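Local coordinates for galactose mutarotase-like protein (Clostridium acetobutylicum, PDB 3OS7) that probably binds carbohydrate and may act as an aldose 1-epimerase, interconverting the anomers of sugars, at residues 19-24 with 117-122; 32-37 with 131-136; 153-158 with 182-187. All coordinates share one frame; numbering follows the deposited sequence.

Contact 1 of 3, residues 19-24 with 117-122; sequences KCIRFA and WTVHKK
At the margin of the beta-sandwich fold of the galactose mutarotase family, Ile21 meets Val119 and Lys122 where the N-terminal antiparallel sheet is laid against the hairpin of strands 118-125 and 128-137. Strand 18-25 sits between strands 8-14 and 28-33 of its own sheet, and its residues point alternately to the two faces. Cys20 turns its side chain from the hairpin, whereas Ile21 turns toward it. The two backbones stay well apart, with Ile21 CA and Val119 CA separated by 8.9 Å, so side chains do all the touching. Ile21 sends CG1 to the side of its backbone N (chi1 -51°), and this gives the branch two neighbours at different points along its length. CG1 lies 4.2 Å from Val119 CG2, and the side chains pass one another at a slant; both are beta-branched and suit extended strands as well as an apolar interface. Farther out, CD1 rests on the aliphatic part of Lys122.

Lysine fits the margin of this interface because its methylenes can cover an isoleucine while the ammonium group reaches a carboxylate: NZ forms a salt bridge with Glu11 of strand 8-14, a second tie between hairpin and N-terminal sheet. Just before Lys122, a classic beta bulge places both His120 and Lys121 opposite Glu132, with a probable hydrogen bond of 2.7 Å from His120 N to Glu132 O. The extra residue of the bulge shifts the alternation of side chains, so that Val119 and Lys122, three positions apart, can both reach Ile21. The lysine chain bends at its third torsion (-68°), about the bond that leads into the touching methylene, and Lys122 CD lies 3.9 Å from Ile21 CD1.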
loop_
_atom_site.group_PDB
_atom_site.type_symbol
_atom_site.label_atom_id
_atom_site.label_comp_id
_atom_site.label_asym_id
_atom_site.label_seq_id
_atom_site.Cartn_x
_atom_site.Cartn_y
_atom_site.Cartn_z
ATOM N N LYS A 19 -0.266 -15.403 -16.045
ATOM C CA LYS A 19 -1.144 -14.459 -16.675
ATOM C C LYS A 19 -0.929 -13.087 -16.024
ATOM O O LYS A 19 -0.635 -12.973 -14.819
ATOM C CB LYS A 19 -2.586 -14.939 -16.593
ATOM C CG LYS A 19 -2.802 -16.219 -17.456
ATOM C CD LYS A 19 -4.253 -16.706 -17.445
ATOM C CE LYS A 19 -4.357 -18.207 -17.228
ATOM N NZ LYS A 19 -5.666 -18.527 -16.576
ATOM N N CYS A 20 -0.971 -12.042 -16.829
ATOM C CA CYS A 20 -0.948 -10.701 -16.268
ATOM C C CYS A 20 -1.953 -9.896 -17.069
ATOM O O CYS A 20 -2.358 -10.323 -18.169
ATOM C CB CYS A 20 0.446 -10.119 -16.330
ATOM S SG CYS A 20 1.080 -9.680 -17.960
ATOM N N ILE A 21 -2.412 -8.792 -16.497
ATOM C CA ILE A 21 -3.289 -7.871 -17.202
ATOM C C ILE A 21 -2.623 -6.514 -17.325
ATOM O O ILE A 21 -2.254 -5.894 -16.306
ATOM C CB ILE A 21 -4.680 -7.706 -16.496
ATOM C CG1 ILE A 21 -5.367 -9.043 -16.190
ATOM C CG2 ILE A 21 -5.578 -6.763 -17.324
ATOM C CD1 ILE A 21 -5.862 -9.793 -17.388
ATOM N N ARG A 22 -2.435 -6.062 -18.567
ATOM C CA ARG A 22 -1.969 -4.717 -18.869
ATOM C C ARG A 22 -3.190 -3.880 -19.259
ATOM O O ARG A 22 -4.047 -4.340 -20.006
ATOM C CB ARG A 22 -1.011 -4.771 -20.034
ATOM C CG ARG A 22 0.002 -3.696 -20.088
ATOM C CD ARG A 22 1.053 -4.013 -21.164
ATOM N NE ARG A 22 1.804 -5.249 -20.937
ATOM C CZ ARG A 22 2.945 -5.350 -20.243
ATOM N NH1 ARG A 22 3.487 -4.303 -19.639
ATOM N NH2 ARG A 22 3.537 -6.522 -20.127
ATOM N N PHE A 23 -3.298 -2.675 -18.726
ATOM C CA PHE A 23 -4.485 -1.851 -18.997
ATOM C C PHE A 23 -4.101 -0.390 -19.129
ATOM O O PHE A 23 -3.142 0.061 -18.511
ATOM C CB PHE A 23 -5.649 -2.124 -17.997
ATOM C CG PHE A 23 -5.326 -1.948 -16.517
ATOM C CD1 PHE A 23 -4.451 -2.795 -15.858
ATOM C CD2 PHE A 23 -6.017 -1.010 -15.753
ATOM C CE1 PHE A 23 -4.224 -2.672 -14.496
ATOM C CE2 PHE A 23 -5.753 -0.850 -14.394
ATOM C CZ PHE A 23 -4.854 -1.680 -13.764
ATOM N N ALA A 24 -4.864 0.335 -19.948
ATOM C CA ALA A 24 -4.494 1.660 -20.391
ATOM C C ALA A 24 -5.744 2.515 -20.548
ATOM O O ALA A 24 -6.764 2.052 -21.084
ATOM C CB ALA A 24 -3.744 1.567 -21.730
ATOM N N TRP A 117 -4.418 -14.419 -6.620
ATOM C CA TRP A 117 -5.701 -13.799 -6.740
ATOM C C TRP A 117 -6.265 -14.176 -8.093
ATOM O O TRP A 117 -5.509 -14.584 -8.986
ATOM C CB TRP A 117 -5.566 -12.286 -6.630
ATOM C CG TRP A 117 -5.163 -11.776 -5.276
ATOM C CD1 TRP A 117 -4.049 -12.144 -4.547
ATOM C CD2 TRP A 117 -5.776 -10.707 -4.535
ATOM N NE1 TRP A 117 -3.981 -11.421 -3.390
ATOM C CE2 TRP A 117 -5.024 -10.531 -3.354
ATOM C CE3 TRP A 117 -6.914 -9.931 -4.728
ATOM C CZ2 TRP A 117 -5.366 -9.587 -2.380
ATOM C CZ3 TRP A 117 -7.255 -9.007 -3.768
ATOM C CH2 TRP A 117 -6.487 -8.846 -2.604
ATOM N N THR A 118 -7.579 -14.052 -8.252
ATOM C CA THR A 118 -8.225 -14.365 -9.520
ATOM C C THR A 118 -8.841 -13.116 -10.112
ATOM O O THR A 118 -9.219 -12.199 -9.382
ATOM C CB THR A 118 -9.246 -15.454 -9.355
ATOM O OG1 THR A 118 -10.219 -15.050 -8.407
ATOM C CG2 THR A 118 -8.552 -16.735 -8.842
ATOM N N VAL A 119 -8.877 -13.055 -11.432
ATOM C CA VAL A 119 -9.423 -11.897 -12.129
ATOM C C VAL A 119 -10.933 -11.964 -12.017
ATOM O O VAL A 119 -11.553 -12.981 -12.342
ATOM C CB VAL A 119 -8.962 -11.840 -13.594
ATOM C CG1 VAL A 119 -9.656 -10.711 -14.334
ATOM C CG2 VAL A 119 -7.466 -11.668 -13.673
ATOM N N HIS A 120 -11.535 -10.875 -11.550
ATOM C CA HIS A 120 -12.953 -10.852 -11.269
ATOM C C HIS A 120 -13.717 -10.098 -12.358
ATOM O O HIS A 120 -14.839 -10.486 -12.720
ATOM C CB HIS A 120 -13.157 -10.253 -9.871
ATOM C CG HIS A 120 -14.580 -10.104 -9.473
ATOM N ND1 HIS A 120 -15.370 -11.182 -9.115
ATOM C CD2 HIS A 120 -15.367 -9.004 -9.376
ATOM C CE1 HIS A 120 -16.582 -10.745 -8.811
ATOM N NE2 HIS A 120 -16.602 -9.427 -8.948
ATOM N N LYS A 121 -13.131 -9.018 -12.868
ATOM C CA LYS A 121 -13.761 -8.160 -13.858
ATOM C C LYS A 121 -12.735 -7.433 -14.717
ATOM O O LYS A 121 -11.677 -7.028 -14.233
ATOM C CB LYS A 121 -14.659 -7.155 -13.156
ATOM C CG LYS A 121 -15.525 -6.322 -14.108
ATOM C CD LYS A 121 -16.332 -5.256 -13.400
ATOM C CE LYS A 121 -17.325 -5.818 -12.431
ATOM N NZ LYS A 121 -18.389 -4.808 -12.163
ATOM N N LYS A 122 -13.054 -7.293 -15.993
ATOM C CA LYS A 122 -12.300 -6.490 -16.937
ATOM C C LYS A 122 -13.335 -5.758 -17.763
ATOM O O LYS A 122 -14.226 -6.399 -18.337
ATOM C CB LYS A 122 -11.444 -7.365 -17.870
ATOM C CG LYS A 122 -10.388 -8.155 -17.184
ATOM C CD LYS A 122 -9.573 -9.007 -18.189
ATOM C CE LYS A 122 -10.372 -10.167 -18.850
ATOM N NZ LYS A 122 -9.643 -10.623 -20.107
#

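Contact 2 of 3, residues 32-37 with 131-136; sequences IIPDVG and VEVVFD
From its CB, Ile32 divides its side chain between Val131 and Val133, two residues on the same face of strand 128-137. The short branch, CG2, comes within 4.2 Å of Val131 CG1. The long branch runs almost fully extended: CG1 is anti to the backbone N (chi1 -168°), and the second torsion, 171°, carries the chain straight on to CD1. That methyl meets the fork of Val133 tip to tip, 4.0 Å from Val133 CG1 and 4.2 Å from Val133 CG2. The unbent chain thus reaches from one sheet to the other, and the forked valine presents two methyls to its end.

This is the buried face of a beta-sandwich, with the end of strand 28-33, the middle strand of the N-terminal sheet, lying over the hairpin strand. Glu132, between the two valines, turns to the other side and hydrogen-bonds Ser156.

Beyond Ile33 the strand gives way to a type I beta turn, closed by Val36 N to Ile33 O at 3.1 Å. Pro34 takes its second position, where a phi of -55° fits the proline ring, and Asp35 at the third bonds His18 through OD2. The proline ring extends the apolar surface begun by Ile32: Pro34 CG approaches Val133 CG1 at 4.4 Å.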
loop_
_atom_site.group_PDB
_atom_site.type_symbol
_atom_site.label_atom_id
_atom_site.label_comp_id
_atom_site.label_asym_id
_atom_site.label_seq_id
_atom_site.Cartn_x
_atom_site.Cartn_y
_atom_site.Cartn_z
ATOM N N ILE A 32 -0.834 -5.455 -13.818
ATOM C CA ILE A 32 -1.177 -6.137 -12.618
ATOM C C ILE A 32 -0.865 -7.640 -12.735
ATOM O O ILE A 32 -1.020 -8.238 -13.811
ATOM C CB ILE A 32 -2.664 -5.893 -12.223
ATOM C CG1 ILE A 32 -2.951 -6.376 -10.792
ATOM C CG2 ILE A 32 -3.643 -6.547 -13.223
ATOM C CD1 ILE A 32 -4.370 -5.948 -10.300
ATOM N N ILE A 33 -0.370 -8.205 -11.625
ATOM C CA ILE A 33 0.025 -9.623 -11.566
ATOM C C ILE A 33 -0.876 -10.396 -10.580
ATOM O O ILE A 33 -0.578 -10.480 -9.374
ATOM C CB ILE A 33 1.485 -9.819 -11.131
ATOM C CG1 ILE A 33 2.455 -8.849 -11.839
ATOM C CG2 ILE A 33 1.896 -11.299 -11.390
ATOM C CD1 ILE A 33 2.518 -8.998 -13.339
ATOM N N PRO A 34 -1.975 -10.970 -11.082
ATOM C CA PRO A 34 -2.898 -11.684 -10.197
ATOM C C PRO A 34 -2.257 -12.786 -9.350
ATOM O O PRO A 34 -2.545 -12.868 -8.148
ATOM C CB PRO A 34 -3.956 -12.234 -11.158
ATOM C CG PRO A 34 -3.923 -11.289 -12.312
ATOM C CD PRO A 34 -2.481 -10.892 -12.459
ATOM N N ASP A 35 -1.350 -13.565 -9.940
ATOM C CA ASP A 35 -0.683 -14.659 -9.228
ATOM C C ASP A 35 0.175 -14.264 -8.024
ATOM O O ASP A 35 0.453 -15.105 -7.176
ATOM C CB ASP A 35 0.217 -15.439 -10.181
ATOM C CG ASP A 35 -0.545 -16.501 -10.981
ATOM O OD1 ASP A 35 -1.701 -16.802 -10.635
ATOM O OD2 ASP A 35 0.022 -17.031 -11.949
ATOM N N VAL A 36 0.619 -13.004 -7.965
ATOM C CA VAL A 36 1.343 -12.517 -6.806
ATOM C C VAL A 36 0.631 -11.273 -6.209
ATOM O O VAL A 36 0.944 -10.125 -6.529
ATOM C CB VAL A 36 2.830 -12.245 -7.113
ATOM C CG1 VAL A 36 3.571 -11.902 -5.855
ATOM C CG2 VAL A 36 3.505 -13.487 -7.812
ATOM N N GLY A 37 -0.330 -11.528 -5.343
ATOM C CA GLY A 37 -0.954 -10.461 -4.555
ATOM C C GLY A 37 -1.846 -9.518 -5.308
ATOM O O GLY A 37 -2.230 -8.474 -4.761
ATOM N N VAL A 131 -10.163 -2.997 -13.931
ATOM C CA VAL A 131 -9.718 -4.360 -13.657
ATOM C C VAL A 131 -9.895 -4.647 -12.175
ATOM O O VAL A 131 -9.448 -3.872 -11.309
ATOM C CB VAL A 131 -8.276 -4.553 -14.043
ATOM C CG1 VAL A 131 -7.795 -5.940 -13.598
ATOM C CG2 VAL A 131 -8.071 -4.370 -15.542
ATOM N N GLU A 132 -10.560 -5.745 -11.864
ATOM C CA GLU A 132 -10.784 -6.146 -10.476
ATOM C C GLU A 132 -10.257 -7.544 -10.251
ATOM O O GLU A 132 -10.465 -8.434 -11.092
ATOM C CB GLU A 132 -12.284 -6.116 -10.120
ATOM C CG GLU A 132 -12.947 -4.766 -10.365
ATOM C CD GLU A 132 -14.377 -4.676 -9.806
ATOM O OE1 GLU A 132 -15.020 -5.730 -9.642
ATOM O OE2 GLU A 132 -14.836 -3.545 -9.524
ATOM N N VAL A 133 -9.603 -7.740 -9.113
ATOM C CA VAL A 133 -9.087 -9.044 -8.711
ATOM C C VAL A 133 -9.643 -9.342 -7.342
ATOM O O VAL A 133 -9.912 -8.435 -6.563
ATOM C CB VAL A 133 -7.518 -9.117 -8.681
ATOM C CG1 VAL A 133 -6.963 -9.027 -10.111
ATOM C CG2 VAL A 133 -6.911 -8.017 -7.743
ATOM N N VAL A 134 -9.848 -10.613 -7.057
ATOM C CA VAL A 134 -10.302 -11.029 -5.748
ATOM C C VAL A 134 -9.448 -12.140 -5.171
ATOM O O VAL A 134 -8.784 -12.895 -5.899
ATOM C CB VAL A 134 -11.771 -11.517 -5.762
ATOM C CG1 VAL A 134 -12.718 -10.381 -6.148
ATOM C CG2 VAL A 134 -11.940 -12.710 -6.674
ATOM N N PHE A 135 -9.439 -12.191 -3.853
ATOM C CA PHE A 135 -8.823 -13.268 -3.106
ATOM C C PHE A 135 -9.875 -13.890 -2.206
ATOM O O PHE A 135 -10.413 -13.220 -1.327
ATOM C CB PHE A 135 -7.704 -12.750 -2.215
ATOM C CG PHE A 135 -7.034 -13.854 -1.440
ATOM C CD1 PHE A 135 -6.185 -14.738 -2.075
ATOM C CD2 PHE A 135 -7.308 -14.052 -0.128
ATOM C CE1 PHE A 135 -5.606 -15.770 -1.386
ATOM C CE2 PHE A 135 -6.743 -15.100 0.576
ATOM C CZ PHE A 135 -5.893 -15.950 -0.045
ATOM N N ASP A 136 -10.145 -15.167 -2.431
ATOM C CA ASP A 136 -11.123 -15.927 -1.654
ATOM C C ASP A 136 -10.410 -16.789 -0.621
ATOM O O ASP A 136 -9.632 -17.692 -0.960
ATOM C CB ASP A 136 -11.948 -16.803 -2.578
ATOM C CG ASP A 136 -12.710 -16.000 -3.630
ATOM O OD1 ASP A 136 -13.506 -15.118 -3.234
ATOM O OD2 ASP A 136 -12.514 -16.253 -4.847
#

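Contact 3 of 3, residues 153-158 with 182-187; sequences FKLSYE and VGYHSA
Tyr184 OH shares a hydrogen bond with Thr168 OG1, while Leu155 packs a methyl close against it and the hydroxyl of Tyr157 lies nearby without bonding. The Leu155 contact is close, with CD2 3.2 Å from Tyr184 OH and 4.4 Å from Tyr184 CZ, so the leucine meets the phenol mainly at its oxygen end. Leu155 and Tyr184 approach from opposite directions, and the methyl reaches the ring obliquely. Tyrosine suits this place because its long ring crosses the buried core while the hydroxyl finds a polar partner on strand 163-172. The first torsion of Tyr184, -81°, sets CG beside the backbone N, and its ring end comes closer to strand 151-160 than the initial direction of the side chain would suggest.

Tyr157 reaches in similarly. Its OH stands 4.0 Å from Tyr184 OH and is hydrogen-bonded instead to Gln166 OE1; two buried hydroxyls are therefore satisfied by alternate residues, Gln166 and Thr168, of strand 163-172, which pairs with strand 151-160. At the other end of the contact the meeting is wholly apolar: Phe153 CZ lies 4.0 Å from Val182 CG2. The phenylalanine chi1 of -115° falls off the staggered positions, suggesting some strain in bringing the ring to this spot, where it also meets the ring of Phe78.

Leu155 CA and Tyr184 CA are 11.7 Å apart, and the touching parts of the chains run 39° from one another. The next residue, His185, hydrogen-bonds through NE2 a tartaric acid molecule probably taken from the crystallisation liquor, consistent with a pocket for polar ligands close by. This buried contact, its centre about 6 Å from that of the chain, helps fill the core of the large beta-sandwich of the galactose mutarotase-like fold, joining strands 151-160 and 178-189 through side chains.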
loop_
_atom_site.group_PDB
_atom_site.type_symbol
_atom_site.label_atom_id
_atom_site.label_comp_id
_atom_site.label_asym_id
_atom_site.label_seq_id
_atom_site.Cartn_x
_atom_site.Cartn_y
_atom_site.Cartn_z
ATOM N N PHE A 153 -11.274 -10.642 -0.166
ATOM C CA PHE A 153 -10.657 -9.375 -0.468
ATOM C C PHE A 153 -10.884 -9.041 -1.957
ATOM O O PHE A 153 -10.906 -9.927 -2.823
ATOM C CB PHE A 153 -9.153 -9.463 -0.185
ATOM C CG PHE A 153 -8.665 -8.592 0.925
ATOM C CD1 PHE A 153 -8.250 -7.304 0.681
ATOM C CD2 PHE A 153 -8.565 -9.095 2.231
ATOM C CE1 PHE A 153 -7.749 -6.524 1.701
ATOM C CE2 PHE A 153 -8.061 -8.313 3.259
ATOM C CZ PHE A 153 -7.657 -7.040 2.998
ATOM N N LYS A 154 -11.042 -7.761 -2.261
ATOM C CA LYS A 154 -11.149 -7.308 -3.646
ATOM C C LYS A 154 -10.356 -6.035 -3.832
ATOM O O LYS A 154 -10.411 -5.126 -2.981
ATOM C CB LYS A 154 -12.605 -7.046 -4.028
ATOM C CG LYS A 154 -12.781 -6.529 -5.437
ATOM C CD LYS A 154 -14.221 -6.731 -6.005
ATOM C CE LYS A 154 -15.328 -6.228 -5.121
ATOM N NZ LYS A 154 -16.591 -7.003 -5.463
ATOM N N LEU A 155 -9.593 -5.995 -4.914
ATOM C CA LEU A 155 -8.929 -4.771 -5.357
ATOM C C LEU A 155 -9.593 -4.395 -6.680
ATOM O O LEU A 155 -9.617 -5.181 -7.620
ATOM C CB LEU A 155 -7.424 -4.956 -5.542
ATOM C CG LEU A 155 -6.640 -5.663 -4.460
ATOM C CD1 LEU A 155 -5.152 -5.765 -4.778
ATOM C CD2 LEU A 155 -6.849 -4.982 -3.131
ATOM N N SER A 156 -10.141 -3.194 -6.725
ATOM C CA SER A 156 -10.806 -2.674 -7.897
ATOM C C SER A 156 -10.053 -1.463 -8.432
ATOM O O SER A 156 -10.023 -0.387 -7.817
ATOM C CB SER A 156 -12.255 -2.327 -7.562
ATOM O OG SER A 156 -12.915 -1.886 -8.742
ATOM N N TYR A 157 -9.397 -1.650 -9.572
ATOM C CA TYR A 157 -8.570 -0.618 -10.156
ATOM C C TYR A 157 -9.243 0.033 -11.335
ATOM O O TYR A 157 -9.607 -0.636 -12.298
ATOM C CB TYR A 157 -7.230 -1.216 -10.583
ATOM C CG TYR A 157 -6.335 -1.490 -9.413
ATOM C CD1 TYR A 157 -5.706 -0.429 -8.751
ATOM C CD2 TYR A 157 -6.112 -2.759 -8.955
ATOM C CE1 TYR A 157 -4.872 -0.646 -7.691
ATOM C CE2 TYR A 157 -5.262 -2.977 -7.870
ATOM C CZ TYR A 157 -4.653 -1.913 -7.244
ATOM O OH TYR A 157 -3.809 -2.095 -6.153
ATOM N N GLU A 158 -9.410 1.349 -11.266
ATOM C CA GLU A 158 -10.002 2.091 -12.353
ATOM C C GLU A 158 -8.968 3.070 -12.876
ATOM O O GLU A 158 -8.545 4.002 -12.191
ATOM C CB GLU A 158 -11.254 2.822 -11.894
ATOM C CG GLU A 158 -11.805 3.791 -12.921
ATOM C CD GLU A 158 -12.675 4.874 -12.257
ATOM O OE1 GLU A 158 -13.780 4.486 -11.822
ATOM O OE2 GLU A 158 -12.230 6.069 -12.139
ATOM N N VAL A 182 -5.688 -3.154 7.624
ATOM C CA VAL A 182 -5.316 -3.252 6.226
ATOM C C VAL A 182 -4.319 -2.134 5.915
ATOM O O VAL A 182 -4.408 -1.042 6.465
ATOM C CB VAL A 182 -6.546 -3.045 5.307
ATOM C CG1 VAL A 182 -6.151 -3.129 3.793
ATOM C CG2 VAL A 182 -7.632 -4.044 5.622
ATOM N N GLY A 183 -3.438 -2.376 4.953
ATOM C CA GLY A 183 -2.576 -1.330 4.454
ATOM C C GLY A 183 -1.904 -1.758 3.169
ATOM O O GLY A 183 -2.259 -2.787 2.583
ATOM N N TYR A 184 -0.966 -0.919 2.716
ATOM C CA TYR A 184 -0.191 -1.211 1.540
ATOM C C TYR A 184 1.267 -0.901 1.776
ATOM O O TYR A 184 1.605 0.043 2.460
ATOM C CB TYR A 184 -0.630 -0.381 0.362
ATOM C CG TYR A 184 -1.846 -0.903 -0.340
ATOM C CD1 TYR A 184 -3.109 -0.578 0.088
ATOM C CD2 TYR A 184 -1.717 -1.707 -1.468
ATOM C CE1 TYR A 184 -4.210 -1.066 -0.556
ATOM C CE2 TYR A 184 -2.791 -2.200 -2.112
ATOM C CZ TYR A 184 -4.050 -1.860 -1.685
ATOM O OH TYR A 184 -5.154 -2.354 -2.361
ATOM N N HIS A 185 2.133 -1.694 1.151
ATOM C CA HIS A 185 3.576 -1.469 1.236
ATOM C C HIS A 185 4.088 -0.790 -0.042
ATOM O O HIS A 185 5.122 -1.160 -0.594
ATOM C CB HIS A 185 4.230 -2.807 1.457
ATOM C CG HIS A 185 5.571 -2.740 2.100
ATOM N ND1 HIS A 185 6.657 -2.161 1.484
ATOM C CD2 HIS A 185 6.023 -3.235 3.278
ATOM C CE1 HIS A 185 7.723 -2.283 2.263
ATOM N NE2 HIS A 185 7.363 -2.928 3.361
ATOM N N SER A 186 3.380 0.246 -0.468
ATOM C CA SER A 186 3.544 0.815 -1.803
ATOM C C SER A 186 4.968 1.332 -2.092
ATOM O O SER A 186 5.524 2.121 -1.321
ATOM C CB SER A 186 2.529 1.947 -1.959
ATOM O OG SER A 186 1.250 1.499 -1.531
ATOM N N ALA A 187 5.522 0.891 -3.221
ATOM C CA ALA A 187 6.924 1.132 -3.596
ATOM C C ALA A 187 7.035 2.086 -4.781
ATOM O O ALA A 187 6.582 1.764 -5.889
ATOM C CB ALA A 187 7.616 -0.205 -3.921
#

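How the contacts relate
From the N terminus, the chain first lays down strands 18-25 and 28-33, neighbours in the N-terminal sheet, and returns some ninety residues later with the hairpin of strands 118-125 and 128-137. Contact 1 joins the first member of each pair and contact 2 the second, so their segments alternate and the closed loops cross. A probable bond from Trp117 N to Pro34 O, 2.9 Å, stitches them together. Contact 3 follows in series, closing a much shorter loop of 23 residues. Strand 151-160 pairs with strand 128-137, Tyr157 N lying 2.8 Å from Val131 O, and thus carries the packing from the N-terminal sheet through the hairpin toward strand 178-189.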